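Local coordinates for protein phosphoribosylaminoimidazole carboxylase (Bombyx mori, PDB 4JA0) that probably catalyses two steps of purine biosynthesis, pairing an AIR carboxylase with a SAICAR synthetase in one bifunctional chain, at residues H281-L294 and P380-G392. Sequence-based numbering, arbitrary orientation.
Sequences HCQKIAKAARELGL and PDSAALMAAQIIG
A384 sets its methyl between A288 and A289, with its CB 3.6 Å from A288 CB and 3.9 Å from A289 CB, and the three small residues illustrate how alanines let two helices pack closely: the axes approach to 8.0 Å and cross at -43°. Toward the start of helix 380-391, P380 lies across I285 at about a right angle, its ring CB 3.7 Å from I285 CG1. The same ring carbon meets K284 CB, while P380 CD approaches CE1 of the H281 imidazole obliquely. With CG anti to the backbone N (chi1 174°), H281 brings its CE1 to the proline, and its NE2 makes a weak hydrogen bond to C351 O. Both helices pack on the parallel sheet of the AIR carboxylase region, an alpha/beta fold with strand order 2-1-3-4-5; I285 touches strand 323-329, and I391 touches strand 267-273. Beyond the alanines, L292 points CD1 at A388 CB (3.7 Å) and crosses L385, whose CD2 it also meets; L402 of helix 396-420 covers this leucine pair. G293 turns the chain through a Schellman motif, after which L294 splits its methyls, CD1 over the backbone at A388 N (3.7 Å) and CD2 against I391 CG2 (3.9 Å). Replacing L294 with an alanine removes the whole branch beyond CB and would probably open a gap beside A388 and I391, where helix 380-391 meets the sheet.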
ATOM      1  N   HIS A 281      -7.369   8.758 -24.637  1.00  4.42           N
ATOM      2  CA  HIS A 281      -8.219   8.590 -23.457  1.00  2.45           C
ATOM      3  C   HIS A 281      -9.441   9.492 -23.577  1.00  4.59           C
ATOM      4  O   HIS A 281     -10.559   9.059 -23.355  1.00  3.39           O
ATOM      5  CB  HIS A 281      -7.442   8.921 -22.181  1.00  1.75           C
ATOM      6  CG  HIS A 281      -8.275   8.919 -20.936  1.00  2.04           C
ATOM      7  ND1 HIS A 281      -8.655   7.763 -20.291  1.00  5.15           N
ATOM      8  CD2 HIS A 281      -8.816   9.936 -20.224  1.00  4.15           C
ATOM      9  CE1 HIS A 281      -9.381   8.067 -19.229  1.00  2.44           C
ATOM     10  NE2 HIS A 281      -9.494   9.381 -19.166  1.00  1.77           N
ATOM     11  N   CYS A 282      -9.218  10.745 -23.959  1.00  6.81           N
ATOM     12  CA  CYS A 282     -10.298  11.713 -24.092  1.00  8.94           C
ATOM     13  C   CYS A 282     -11.260  11.383 -25.223  1.00  3.78           C
ATOM     14  O   CYS A 282     -12.470  11.607 -25.120  1.00  4.12           O
ATOM     15  CB  CYS A 282      -9.712  13.114 -24.310  1.00 12.28           C
ATOM     16  SG  CYS A 282      -8.775  13.709 -22.889  1.00 12.25           S
ATOM     17  N   GLN A 283     -10.704  10.862 -26.308  1.00  4.76           N
ATOM     18  CA  GLN A 283     -11.499  10.430 -27.441  1.00  4.50           C
ATOM     19  C   GLN A 283     -12.396   9.242 -27.059  1.00  5.05           C
ATOM     20  O   GLN A 283     -13.515   9.140 -27.549  1.00  5.19           O
ATOM     21  CB  GLN A 283     -10.587  10.111 -28.628  1.00  3.69           C
ATOM     22  CG  GLN A 283     -10.041  11.366 -29.304  1.00  7.73           C
ATOM     23  CD  GLN A 283      -9.024  11.078 -30.400  1.00 13.29           C
ATOM     24  OE1 GLN A 283      -8.807  11.905 -31.300  1.00  9.79           O
ATOM     25  NE2 GLN A 283      -8.395   9.906 -30.331  1.00  9.84           N
ATOM     26  N   LYS A 284     -11.929   8.384 -26.149  1.00  2.94           N
ATOM     27  CA  LYS A 284     -12.777   7.323 -25.616  1.00  2.54           C
ATOM     28  C   LYS A 284     -13.941   7.876 -24.803  1.00  5.17           C
ATOM     29  O   LYS A 284     -15.036   7.280 -24.796  1.00 13.85           O
ATOM     30  CB  LYS A 284     -11.990   6.342 -24.741  1.00  2.84           C
ATOM     31  CG  LYS A 284     -11.165   5.337 -25.504  1.00  3.13           C
ATOM     32  CD  LYS A 284     -10.584   4.313 -24.533  1.00  1.74           C
ATOM     33  CE  LYS A 284      -9.710   3.294 -25.249  1.00 18.60           C
ATOM     34  NZ  LYS A 284      -9.425   2.086 -24.410  1.00 43.12           N
ATOM     35  N   ILE A 285     -13.701   8.971 -24.084  1.00  2.22           N
ATOM     36  CA  ILE A 285     -14.771   9.636 -23.360  1.00  2.93           C
ATOM     37  C   ILE A 285     -15.698  10.247 -24.368  1.00  5.71           C
ATOM     38  O   ILE A 285     -16.911  10.042 -24.310  1.00  4.27           O
ATOM     39  CB  ILE A 285     -14.267  10.757 -22.439  1.00  3.50           C
ATOM     40  CG1 ILE A 285     -13.268  10.195 -21.423  1.00  2.58           C
ATOM     41  CG2 ILE A 285     -15.445  11.425 -21.731  1.00  0.97           C
ATOM     42  CD1 ILE A 285     -12.718  11.208 -20.488  1.00  2.00           C
ATOM     43  N   ALA A 286     -15.119  10.962 -25.322  1.00  2.86           N
ATOM     44  CA  ALA A 286     -15.918  11.660 -26.315  1.00  6.35           C
ATOM     45  C   ALA A 286     -16.842  10.695 -27.061  1.00  9.32           C
ATOM     46  O   ALA A 286     -18.058  10.948 -27.204  1.00  5.10           O
ATOM     47  CB  ALA A 286     -15.010  12.415 -27.301  1.00  4.06           C
ATOM     48  N   LYS A 287     -16.263   9.577 -27.495  1.00  5.24           N
ATOM     49  CA  LYS A 287     -16.975   8.613 -28.318  1.00  4.51           C
ATOM     50  C   LYS A 287     -18.176   8.134 -27.554  1.00  7.77           C
ATOM     51  O   LYS A 287     -19.270   8.097 -28.085  1.00 10.71           O
ATOM     52  CB  LYS A 287     -16.065   7.443 -28.656  1.00  2.53           C
ATOM     53  CG  LYS A 287     -16.661   6.340 -29.475  1.00  4.57           C
ATOM     54  CD  LYS A 287     -17.151   6.827 -30.797  1.00 34.61           C
ATOM     55  CE  LYS A 287     -17.685   5.648 -31.542  1.00 43.20           C
ATOM     56  NZ  LYS A 287     -16.647   4.571 -31.465  1.00 37.88           N
ATOM     57  N   ALA A 288     -17.972   7.825 -26.283  1.00  6.69           N
ATOM     58  CA  ALA A 288     -19.043   7.318 -25.448  1.00  4.85           C
ATOM     59  C   ALA A 288     -20.172   8.334 -25.252  1.00  6.37           C
ATOM     60  O   ALA A 288     -21.350   7.982 -25.283  1.00  7.25           O
ATOM     61  CB  ALA A 288     -18.485   6.884 -24.114  1.00  1.29           C
ATOM     62  N   ALA A 289     -19.806   9.588 -25.030  1.00  7.56           N
ATOM     63  CA  ALA A 289     -20.775  10.617 -24.713  1.00  4.48           C
ATOM     64  C   ALA A 289     -21.574  10.992 -25.935  1.00  8.82           C
ATOM     65  O   ALA A 289     -22.786  11.234 -25.857  1.00  4.49           O
ATOM     66  CB  ALA A 289     -20.076  11.830 -24.153  1.00  5.88           C
ATOM     67  N   ARG A 290     -20.898  11.025 -27.078  1.00 10.53           N
ATOM     68  CA  ARG A 290     -21.575  11.373 -28.325  1.00 11.79           C
ATOM     69  C   ARG A 290     -22.620  10.334 -28.713  1.00  7.67           C
ATOM     70  O   ARG A 290     -23.679  10.683 -29.226  1.00 20.59           O
ATOM     71  CB  ARG A 290     -20.549  11.591 -29.442  1.00  6.26           C
ATOM     72  CG  ARG A 290     -19.836  12.925 -29.290  1.00  7.19           C
ATOM     73  CD  ARG A 290     -18.599  13.069 -30.133  1.00  3.60           C
ATOM     74  NE  ARG A 290     -18.009  14.389 -29.909  1.00 10.30           N
ATOM     75  CZ  ARG A 290     -16.723  14.675 -30.102  1.00 23.93           C
ATOM     76  NH1 ARG A 290     -15.886  13.729 -30.523  1.00  8.32           N
ATOM     77  NH2 ARG A 290     -16.266  15.907 -29.873  1.00  5.75           N
ATOM     78  N   GLU A 291     -22.332   9.069 -28.426  1.00 11.79           N
ATOM     79  CA  GLU A 291     -23.283   7.985 -28.637  1.00 10.98           C
ATOM     80  C   GLU A 291     -24.457   8.034 -27.656  1.00 14.80           C
ATOM     81  O   GLU A 291     -25.549   7.528 -27.941  1.00 12.40           O
ATOM     82  CB  GLU A 291     -22.573   6.639 -28.552  1.00  7.79           C
ATOM     83  CG  GLU A 291     -21.759   6.333 -29.796  1.00 26.78           C
ATOM     84  CD  GLU A 291     -20.948   5.054 -29.669  1.00 79.51           C
ATOM     85  OE1 GLU A 291     -20.795   4.530 -28.537  1.00 51.10           O
ATOM     86  OE2 GLU A 291     -20.479   4.560 -30.716  1.00 84.58           O
ATOM     87  N   LEU A 292     -24.239   8.646 -26.500  1.00  7.36           N
ATOM     88  CA  LEU A 292     -25.340   8.886 -25.579  1.00  6.16           C
ATOM     89  C   LEU A 292     -26.064  10.168 -25.976  1.00 10.75           C
ATOM     90  O   LEU A 292     -27.063  10.530 -25.360  1.00 15.09           O
ATOM     91  CB  LEU A 292     -24.837   8.991 -24.145  1.00  6.87           C
ATOM     92  CG  LEU A 292     -24.350   7.676 -23.567  1.00  7.74           C
ATOM     93  CD1 LEU A 292     -23.474   7.926 -22.353  1.00  6.43           C
ATOM     94  CD2 LEU A 292     -25.555   6.823 -23.200  1.00  3.33           C
ATOM     95  N   GLY A 293     -25.540  10.857 -26.988  1.00 16.71           N
ATOM     96  CA  GLY A 293     -26.186  12.045 -27.513  1.00 13.99           C
ATOM     97  C   GLY A 293     -25.691  13.363 -26.946  1.00  9.00           C
ATOM     98  O   GLY A 293     -26.440  14.329 -26.908  1.00 22.44           O
ATOM     99  N   LEU A 294     -24.457  13.401 -26.466  1.00  9.29           N
ATOM    100  CA  LEU A 294     -23.915  14.621 -25.869  1.00 13.08           C
ATOM    101  C   LEU A 294     -23.061  15.443 -26.846  1.00 10.87           C
ATOM    102  O   LEU A 294     -22.492  14.895 -27.794  1.00 11.14           O
ATOM    103  CB  LEU A 294     -23.108  14.278 -24.613  1.00  4.90           C
ATOM    104  CG  LEU A 294     -23.859  13.552 -23.493  1.00  7.35           C
ATOM    105  CD1 LEU A 294     -22.919  13.260 -22.335  1.00  6.69           C
ATOM    106  CD2 LEU A 294     -25.040  14.380 -23.001  1.00  4.68           C
ATOM    107  N   PRO A 380     -13.029   5.789 -18.674  1.00  1.36           N
ATOM    108  CA  PRO A 380     -13.552   6.779 -19.621  1.00  3.47           C
ATOM    109  C   PRO A 380     -15.035   6.606 -19.932  1.00  5.39           C
ATOM    110  O   PRO A 380     -15.762   7.608 -19.958  1.00  4.29           O
ATOM    111  CB  PRO A 380     -12.715   6.537 -20.888  1.00  1.80           C
ATOM    112  CG  PRO A 380     -12.145   5.188 -20.730  1.00  1.34           C
ATOM    113  CD  PRO A 380     -11.933   5.009 -19.261  1.00  0.83           C
ATOM    114  N   ASP A 381     -15.491   5.368 -20.110  1.00  5.96           N
ATOM    115  CA  ASP A 381     -16.905   5.143 -20.367  1.00  4.70           C
ATOM    116  C   ASP A 381     -17.729   5.619 -19.189  1.00  5.07           C
ATOM    117  O   ASP A 381     -18.743   6.284 -19.355  1.00 21.44           O
ATOM    118  CB  ASP A 381     -17.201   3.672 -20.658  1.00  7.50           C
ATOM    119  CG  ASP A 381     -16.726   3.247 -22.038  1.00 41.08           C
ATOM    120  OD1 ASP A 381     -16.908   4.034 -22.989  1.00 47.99           O
ATOM    121  OD2 ASP A 381     -16.195   2.124 -22.182  1.00 50.82           O
ATOM    122  N   SER A 382     -17.270   5.326 -17.989  1.00  2.60           N
ATOM    123  CA  SER A 382     -18.054   5.700 -16.833  1.00  7.49           C
ATOM    124  C   SER A 382     -18.094   7.211 -16.596  1.00  3.63           C
ATOM    125  O   SER A 382     -19.001   7.708 -15.932  1.00  4.46           O
ATOM    126  CB  SER A 382     -17.563   4.952 -15.591  1.00  5.32           C
ATOM    127  OG  SER A 382     -16.212   5.259 -15.333  1.00 35.06           O
ATOM    128  N   ALA A 383     -17.142   7.947 -17.153  1.00  6.42           N
ATOM    129  CA  ALA A 383     -17.156   9.403 -16.992  1.00  7.59           C
ATOM    130  C   ALA A 383     -18.186   9.992 -17.931  1.00  2.95           C
ATOM    131  O   ALA A 383     -18.911  10.916 -17.567  1.00  1.22           O
ATOM    132  CB  ALA A 383     -15.783  10.000 -17.258  1.00  2.46           C
ATOM    133  N   ALA A 384     -18.269   9.439 -19.138  1.00  5.33           N
ATOM    134  CA  ALA A 384     -19.262   9.918 -20.097  1.00  4.17           C
ATOM    135  C   ALA A 384     -20.668   9.642 -19.558  1.00  4.83           C
ATOM    136  O   ALA A 384     -21.576  10.450 -19.735  1.00  5.29           O
ATOM    137  CB  ALA A 384     -19.058   9.253 -21.451  1.00  2.17           C
ATOM    138  N   LEU A 385     -20.828   8.503 -18.888  1.00  3.76           N
ATOM    139  CA  LEU A 385     -22.095   8.125 -18.292  1.00  2.76           C
ATOM    140  C   LEU A 385     -22.494   9.083 -17.164  1.00  2.86           C
ATOM    141  O   LEU A 385     -23.662   9.460 -17.056  1.00  3.91           O
ATOM    142  CB  LEU A 385     -22.019   6.678 -17.784  1.00 10.82           C
ATOM    143  CG  LEU A 385     -22.050   5.526 -18.796  1.00 11.27           C
ATOM    144  CD1 LEU A 385     -21.797   4.202 -18.111  1.00 18.24           C
ATOM    145  CD2 LEU A 385     -23.403   5.467 -19.517  1.00  5.09           C
ATOM    146  N   MET A 386     -21.546   9.459 -16.314  1.00  1.94           N
ATOM    147  CA  MET A 386     -21.836  10.451 -15.275  1.00  6.74           C
ATOM    148  C   MET A 386     -22.312  11.768 -15.900  1.00  7.23           C
ATOM    149  O   MET A 386     -23.291  12.361 -15.451  1.00  7.31           O
ATOM    150  CB  MET A 386     -20.603  10.725 -14.409  1.00  8.85           C
ATOM    151  CG  MET A 386     -20.729  10.257 -12.980  1.00 25.13           C
ATOM    152  SD  MET A 386     -22.185  10.862 -12.085  1.00 38.07           S
ATOM    153  CE  MET A 386     -21.605  12.517 -11.750  1.00 34.02           C
ATOM    154  N   ALA A 387     -21.605  12.220 -16.933  1.00  5.91           N
ATOM    155  CA  ALA A 387     -21.970  13.433 -17.654  1.00  2.41           C
ATOM    156  C   ALA A 387     -23.359  13.287 -18.264  1.00  2.70           C
ATOM    157  O   ALA A 387     -24.188  14.210 -18.196  1.00  3.96           O
ATOM    158  CB  ALA A 387     -20.936  13.739 -18.726  1.00  1.04           C
ATOM    159  N   ALA A 388     -23.613  12.128 -18.859  1.00  2.47           N
ATOM    160  CA  ALA A 388     -24.933  11.844 -19.430  1.00  3.74           C
ATOM    161  C   ALA A 388     -26.043  11.857 -18.385  1.00  1.87           C
ATOM    162  O   ALA A 388     -27.087  12.476 -18.594  1.00  1.72           O
ATOM    163  CB  ALA A 388     -24.925  10.515 -20.168  1.00  1.03           C
ATOM    164  N   GLN A 389     -25.790  11.216 -17.249  1.00  1.64           N
ATOM    165  CA  GLN A 389     -26.778  11.145 -16.183  1.00  2.37           C
ATOM    166  C   GLN A 389     -27.106  12.536 -15.648  1.00  2.42           C
ATOM    167  O   GLN A 389     -28.255  12.810 -15.286  1.00  2.81           O
ATOM    168  CB  GLN A 389     -26.287  10.223 -15.056  1.00  1.80           C
ATOM    169  CG  GLN A 389     -26.328   8.733 -15.409  1.00  3.36           C
ATOM    170  CD  GLN A 389     -25.513   7.843 -14.464  1.00 10.62           C
ATOM    171  OE1 GLN A 389     -24.676   8.316 -13.691  1.00  7.22           O
ATOM    172  NE2 GLN A 389     -25.746   6.539 -14.546  1.00 26.22           N
ATOM    173  N   ILE A 390     -26.117  13.426 -15.654  1.00  1.94           N
ATOM    174  CA  ILE A 390     -26.317  14.790 -15.170  1.00  4.81           C
ATOM    175  C   ILE A 390     -27.175  15.599 -16.150  1.00  3.50           C
ATOM    176  O   ILE A 390     -28.125  16.277 -15.751  1.00  1.58           O
ATOM    177  CB  ILE A 390     -24.962  15.503 -14.951  1.00  4.24           C
ATOM    178  CG1 ILE A 390     -24.255  14.909 -13.727  1.00  2.49           C
ATOM    179  CG2 ILE A 390     -25.162  17.006 -14.757  1.00  2.91           C
ATOM    180  CD1 ILE A 390     -22.840  15.316 -13.565  1.00  0.00           C
ATOM    181  N   ILE A 391     -26.815  15.517 -17.429  1.00  1.73           N
ATOM    182  CA  ILE A 391     -27.514  16.200 -18.503  1.00  2.43           C
ATOM    183  C   ILE A 391     -28.908  15.580 -18.821  1.00 19.43           C
ATOM    184  O   ILE A 391     -29.840  16.263 -19.304  1.00  3.97           O
ATOM    185  CB  ILE A 391     -26.587  16.248 -19.705  1.00  1.72           C
ATOM    186  CG1 ILE A 391     -25.421  17.165 -19.359  1.00  7.82           C
ATOM    187  CG2 ILE A 391     -27.289  16.740 -20.936  1.00  3.29           C
ATOM    188  CD1 ILE A 391     -24.380  17.242 -20.422  1.00 18.87           C
ATOM    189  N   GLY A 392     -29.042  14.283 -18.551  1.00  6.63           N
ATOM    190  CA  GLY A 392     -30.307  13.603 -18.708  1.00  1.25           C
ATOM    191  C   GLY A 392     -31.391  14.134 -17.787  1.00  4.32           C
ATOM    192  O   GLY A 392     -32.587  13.877 -18.008  1.00  6.93           O
TER